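Local coordinates for inositol polyphosphate multikinase alpha (Arabidopsis thaliana, PDB 4FRF), which phosphorylates inositol phosphates with ATP, converting inositol 1,4,5-trisphosphate in two steps to inositol 1,3,4,5,6-pentakisphosphate, with a broad substrate specificity, at residues N207-S219 with D227-H239. Numbering follows the deposited sequence.
Sequences NSCSILMVYENES and DARPQVKLVDFAH
Ala228 accepts the backbone N-H of Glu216 at its carbonyl (N to O 2.7 Å) and so begins the pairing of an antiparallel beta hairpin, whose strands 209-216 and 231-235 run at 156° to each other. They make up one edge of the five-stranded antiparallel sheet of this inositol phosphate kinase, with 231-235 outermost within the chain. Arg229 brings its NH2 to 4.2 Å from Glu216 OE1, beyond a salt bridge; Glu79 O takes that NH2, while the carboxylate of Glu216 accepts hydrogen bonds from the backbone N-H groups of Thr81 and Lys82. The CB of Pro230 lies 4.3 Å from Tyr215 CB. Gln231 and Lys233 then exchange reciprocal backbone bonds with Val214 and Leu212, the closest being Leu212 N to Lys233 O at 2.7 Å. Between them, Val232 CG1 meets Ile211 CG2, on the face covered by helices 187-200 and 249-265. Leu234 adds CD1 to that face, 4.0 Å from Ile211 CG1, the two side chains crossing at a slant. On the reverse face, Val235 (chi1 -56°) has CG2 between its own backbone N and carbonyl carbon, 3.9 Å from Ser210 CB. Beyond the strand, the Phe237 ring receives Cys209 SG obliquely, 5.3 Å from its centroid, and His239 CB packs 3.7 Å from Asn207 CB.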
loop_
_atom_site.group_PDB
_atom_site.type_symbol
_atom_site.label_atom_id
_atom_site.label_comp_id
_atom_site.label_asym_id
_atom_site.label_seq_id
_atom_site.Cartn_x
_atom_site.Cartn_y
_atom_site.Cartn_z
ATOM N N ASN A 207 -10.977 -7.893 1.811
ATOM C CA ASN A 207 -10.337 -8.611 2.908
ATOM C C ASN A 207 -9.990 -10.031 2.554
ATOM O O ASN A 207 -10.870 -10.815 2.234
ATOM C CB ASN A 207 -11.259 -8.681 4.107
ATOM C CG ASN A 207 -11.551 -7.337 4.707
ATOM O OD1 ASN A 207 -12.523 -7.198 5.447
ATOM N ND2 ASN A 207 -10.691 -6.341 4.436
ATOM N N SER A 208 -8.731 -10.403 2.751
ATOM C CA SER A 208 -8.350 -11.827 2.790
ATOM C C SER A 208 -8.681 -12.547 1.487
ATOM O O SER A 208 -9.477 -13.473 1.465
ATOM C CB SER A 208 -9.027 -12.513 3.976
ATOM O OG SER A 208 -8.394 -13.739 4.253
ATOM N N CYS A 209 -7.963 -12.190 0.433
ATOM C CA CYS A 209 -8.472 -12.309 -0.913
ATOM C C CYS A 209 -7.280 -12.462 -1.896
ATOM O O CYS A 209 -6.213 -11.916 -1.660
ATOM C CB CYS A 209 -9.314 -11.056 -1.191
ATOM S SG CYS A 209 -9.839 -10.739 -2.869
ATOM N N SER A 210 -7.424 -13.314 -2.913
ATOM C CA SER A 210 -6.265 -13.740 -3.721
ATOM C C SER A 210 -6.304 -13.228 -5.149
ATOM O O SER A 210 -7.370 -13.043 -5.721
ATOM C CB SER A 210 -6.151 -15.275 -3.744
ATOM O OG SER A 210 -6.095 -15.825 -2.432
ATOM N N ILE A 211 -5.132 -13.047 -5.739
ATOM C CA ILE A 211 -5.041 -12.846 -7.165
ATOM C C ILE A 211 -4.737 -14.164 -7.850
ATOM O O ILE A 211 -3.944 -14.955 -7.351
ATOM C CB ILE A 211 -3.947 -11.887 -7.525
ATOM C CG1 ILE A 211 -4.445 -10.457 -7.395
ATOM C CG2 ILE A 211 -3.499 -12.125 -8.943
ATOM C CD1 ILE A 211 -3.426 -9.425 -7.819
ATOM N N LEU A 212 -5.340 -14.373 -9.020
ATOM C CA LEU A 212 -5.100 -15.559 -9.804
ATOM C C LEU A 212 -4.510 -15.216 -11.154
ATOM O O LEU A 212 -5.110 -14.473 -11.925
ATOM C CB LEU A 212 -6.398 -16.311 -10.009
ATOM C CG LEU A 212 -6.251 -17.700 -10.630
ATOM C CD1 LEU A 212 -7.407 -18.579 -10.224
ATOM C CD2 LEU A 212 -6.156 -17.604 -12.143
ATOM N N MET A 213 -3.345 -15.791 -11.450
ATOM C CA MET A 213 -2.753 -15.706 -12.788
ATOM C C MET A 213 -2.929 -17.033 -13.520
ATOM O O MET A 213 -2.958 -18.100 -12.898
ATOM C CB MET A 213 -1.268 -15.349 -12.704
ATOM C CG MET A 213 -0.966 -14.120 -11.831
ATOM S SD MET A 213 0.775 -13.581 -11.853
ATOM C CE MET A 213 1.541 -14.869 -10.852
ATOM N N VAL A 214 -3.083 -16.961 -14.837
ATOM C CA VAL A 214 -3.153 -18.161 -15.663
ATOM C C VAL A 214 -2.714 -17.869 -17.085
ATOM O O VAL A 214 -2.735 -16.715 -17.522
ATOM C CB VAL A 214 -4.581 -18.800 -15.668
ATOM C CG1 VAL A 214 -5.643 -17.773 -15.983
ATOM C CG2 VAL A 214 -4.640 -19.914 -16.667
ATOM N N TYR A 215 -2.278 -18.910 -17.793
ATOM C CA TYR A 215 -1.921 -18.760 -19.202
ATOM C C TYR A 215 -1.889 -20.079 -20.000
ATOM O O TYR A 215 -2.047 -21.165 -19.439
ATOM C CB TYR A 215 -0.618 -17.962 -19.362
ATOM C CG TYR A 215 0.639 -18.673 -18.908
ATOM C CD1 TYR A 215 1.387 -19.440 -19.806
ATOM C CD2 TYR A 215 1.149 -18.474 -17.620
ATOM C CE1 TYR A 215 2.573 -20.041 -19.420
ATOM C CE2 TYR A 215 2.335 -19.082 -17.221
ATOM C CZ TYR A 215 3.036 -19.873 -18.130
ATOM O OH TYR A 215 4.217 -20.471 -17.758
ATOM N N GLU A 216 -1.727 -19.955 -21.320
ATOM C CA GLU A 216 -1.858 -21.092 -22.224
ATOM C C GLU A 216 -0.493 -21.655 -22.595
ATOM O O GLU A 216 0.313 -20.980 -23.217
ATOM C CB GLU A 216 -2.581 -20.648 -23.519
ATOM C CG GLU A 216 -2.995 -21.915 -24.388
ATOM C CD GLU A 216 -4.173 -22.685 -23.650
ATOM O OE1 GLU A 216 -5.256 -22.194 -23.489
ATOM O OE2 GLU A 216 -3.910 -23.790 -23.200
ATOM N N ASN A 217 -0.297 -22.946 -22.328
ATOM C CA ASN A 217 0.931 -23.610 -22.766
ATOM C C ASN A 217 0.902 -24.101 -24.218
ATOM O O ASN A 217 1.935 -24.110 -24.886
ATOM C CB ASN A 217 1.306 -24.740 -21.811
ATOM C CG ASN A 217 1.740 -24.223 -20.449
ATOM O OD1 ASN A 217 2.896 -23.848 -20.261
ATOM N ND2 ASN A 217 0.806 -24.188 -19.495
ATOM N N GLU A 218 -0.292 -24.410 -24.727
ATOM C CA GLU A 218 -0.427 -24.983 -26.080
ATOM C C GLU A 218 0.563 -24.392 -27.111
ATOM O O GLU A 218 0.452 -23.217 -27.516
ATOM C CB GLU A 218 -1.877 -24.903 -26.580
ATOM C CG GLU A 218 -2.263 -26.003 -27.568
ATOM C CD GLU A 218 -2.365 -27.400 -26.922
ATOM O OE1 GLU A 218 -2.254 -27.495 -25.676
ATOM O OE2 GLU A 218 -2.568 -28.402 -27.672
ATOM N N SER A 219 1.497 -25.238 -27.560
ATOM C CA SER A 219 2.690 -24.780 -28.280
ATOM C C SER A 219 3.291 -23.563 -27.603
ATOM O O SER A 219 3.385 -22.504 -28.212
ATOM C CB SER A 219 2.371 -24.471 -29.748
ATOM O OG SER A 219 2.306 -25.671 -30.540
ATOM N N ASP A 227 -0.914 -17.307 -29.078
ATOM C CA ASP A 227 0.007 -16.846 -27.994
ATOM C C ASP A 227 -0.401 -17.407 -26.613
ATOM O O ASP A 227 -1.232 -18.314 -26.522
ATOM C CB ASP A 227 0.097 -15.304 -27.964
ATOM C CG ASP A 227 -1.193 -14.641 -27.442
ATOM O OD1 ASP A 227 -2.287 -14.947 -27.990
ATOM O OD2 ASP A 227 -1.105 -13.810 -26.494
ATOM N N ALA A 228 0.178 -16.852 -25.548
ATOM C CA ALA A 228 0.007 -17.399 -24.197
ATOM C C ALA A 228 -1.285 -16.950 -23.524
ATOM O O ALA A 228 -1.671 -17.493 -22.488
ATOM C CB ALA A 228 1.197 -17.056 -23.336
ATOM N N ARG A 229 -1.923 -15.929 -24.091
ATOM C CA ARG A 229 -3.228 -15.462 -23.615
ATOM C C ARG A 229 -3.302 -15.360 -22.071
ATOM O O ARG A 229 -4.222 -15.894 -21.451
ATOM C CB ARG A 229 -4.344 -16.367 -24.168
ATOM C CG ARG A 229 -5.746 -15.767 -24.074
ATOM C CD ARG A 229 -6.557 -16.009 -25.349
ATOM N NE ARG A 229 -6.868 -17.423 -25.575
ATOM C CZ ARG A 229 -7.719 -18.142 -24.837
ATOM N NH1 ARG A 229 -8.303 -17.601 -23.766
ATOM N NH2 ARG A 229 -7.953 -19.420 -25.142
ATOM N N PRO A 230 -2.347 -14.628 -21.463
ATOM C CA PRO A 230 -2.241 -14.499 -20.002
ATOM C C PRO A 230 -3.400 -13.721 -19.412
ATOM O O PRO A 230 -3.870 -12.772 -20.021
ATOM C CB PRO A 230 -0.955 -13.700 -19.824
ATOM C CG PRO A 230 -0.847 -12.903 -21.064
ATOM C CD PRO A 230 -1.405 -13.735 -22.161
ATOM N N GLN A 231 -3.830 -14.087 -18.209
ATOM C CA GLN A 231 -4.937 -13.380 -17.588
ATOM C C GLN A 231 -4.911 -13.287 -16.076
ATOM O O GLN A 231 -4.559 -14.246 -15.384
ATOM C CB GLN A 231 -6.270 -13.935 -18.061
ATOM C CG GLN A 231 -6.934 -13.033 -19.057
ATOM C CD GLN A 231 -8.089 -13.680 -19.768
ATOM O OE1 GLN A 231 -8.446 -14.838 -19.503
ATOM N NE2 GLN A 231 -8.668 -12.950 -20.713
ATOM N N VAL A 232 -5.374 -12.138 -15.578
ATOM C CA VAL A 232 -5.433 -11.849 -14.153
ATOM C C VAL A 232 -6.878 -11.817 -13.669
ATOM O O VAL A 232 -7.772 -11.378 -14.391
ATOM C CB VAL A 232 -4.796 -10.475 -13.844
ATOM C CG1 VAL A 232 -4.944 -10.139 -12.378
ATOM C CG2 VAL A 232 -3.345 -10.468 -14.241
ATOM N N LYS A 233 -7.096 -12.261 -12.436
ATOM C CA LYS A 233 -8.418 -12.214 -11.824
ATOM C C LYS A 233 -8.320 -12.282 -10.303
ATOM O O LYS A 233 -7.314 -12.722 -9.753
ATOM C CB LYS A 233 -9.320 -13.335 -12.362
ATOM C CG LYS A 233 -9.717 -13.136 -13.826
ATOM C CD LYS A 233 -11.095 -13.714 -14.147
ATOM C CE LYS A 233 -11.736 -13.022 -15.376
ATOM N NZ LYS A 233 -10.803 -12.854 -16.543
ATOM N N LEU A 234 -9.338 -11.765 -9.633
ATOM C CA LEU A 234 -9.402 -11.804 -8.198
ATOM C C LEU A 234 -10.402 -12.851 -7.810
ATOM O O LEU A 234 -11.440 -12.962 -8.433
ATOM C CB LEU A 234 -9.877 -10.461 -7.669
ATOM C CG LEU A 234 -8.846 -9.392 -7.370
ATOM C CD1 LEU A 234 -8.013 -9.092 -8.604
ATOM C CD2 LEU A 234 -9.554 -8.152 -6.870
ATOM N N VAL A 235 -10.135 -13.553 -6.718
ATOM C CA VAL A 235 -11.028 -14.600 -6.258
ATOM C C VAL A 235 -11.235 -14.546 -4.750
ATOM O O VAL A 235 -10.615 -13.760 -4.070
ATOM C CB VAL A 235 -10.518 -16.006 -6.672
ATOM C CG1 VAL A 235 -10.329 -16.087 -8.179
ATOM C CG2 VAL A 235 -9.233 -16.343 -5.956
ATOM N N ASP A 236 -12.067 -15.443 -4.235
ATOM C CA ASP A 236 -12.418 -15.476 -2.806
ATOM C C ASP A 236 -12.975 -14.174 -2.319
ATOM O O ASP A 236 -12.230 -13.281 -1.956
ATOM C CB ASP A 236 -11.213 -15.872 -1.954
ATOM C CG ASP A 236 -10.736 -17.270 -2.243
ATOM O OD1 ASP A 236 -11.588 -18.163 -2.439
ATOM O OD2 ASP A 236 -9.512 -17.481 -2.315
ATOM N N PHE A 237 -14.297 -14.074 -2.286
ATOM C CA PHE A 237 -14.933 -12.860 -1.808
ATOM C C PHE A 237 -15.773 -13.101 -0.560
ATOM O O PHE A 237 -16.753 -12.405 -0.324
ATOM C CB PHE A 237 -15.791 -12.250 -2.909
ATOM C CG PHE A 237 -15.051 -11.998 -4.180
ATOM C CD1 PHE A 237 -14.183 -10.926 -4.290
ATOM C CD2 PHE A 237 -15.247 -12.808 -5.285
ATOM C CE1 PHE A 237 -13.519 -10.660 -5.490
ATOM C CE2 PHE A 237 -14.567 -12.563 -6.475
ATOM C CZ PHE A 237 -13.713 -11.476 -6.577
ATOM N N ALA A 238 -15.378 -14.081 0.247
ATOM C CA ALA A 238 -16.103 -14.387 1.479
ATOM C C ALA A 238 -16.105 -13.221 2.462
ATOM O O ALA A 238 -17.064 -13.039 3.209
ATOM C CB ALA A 238 -15.529 -15.629 2.138
ATOM N N HIS A 239 -15.034 -12.422 2.449
ATOM C CA HIS A 239 -14.822 -11.421 3.493
ATOM C C HIS A 239 -14.840 -10.002 2.982
ATOM O O HIS A 239 -14.483 -9.083 3.710
ATOM C CB HIS A 239 -13.503 -11.674 4.213
ATOM C CG HIS A 239 -13.426 -13.010 4.870
ATOM N ND1 HIS A 239 -13.638 -13.186 6.219
ATOM C CD2 HIS A 239 -13.184 -14.243 4.359
ATOM C CE1 HIS A 239 -13.526 -14.470 6.514
ATOM N NE2 HIS A 239 -13.248 -15.133 5.404
#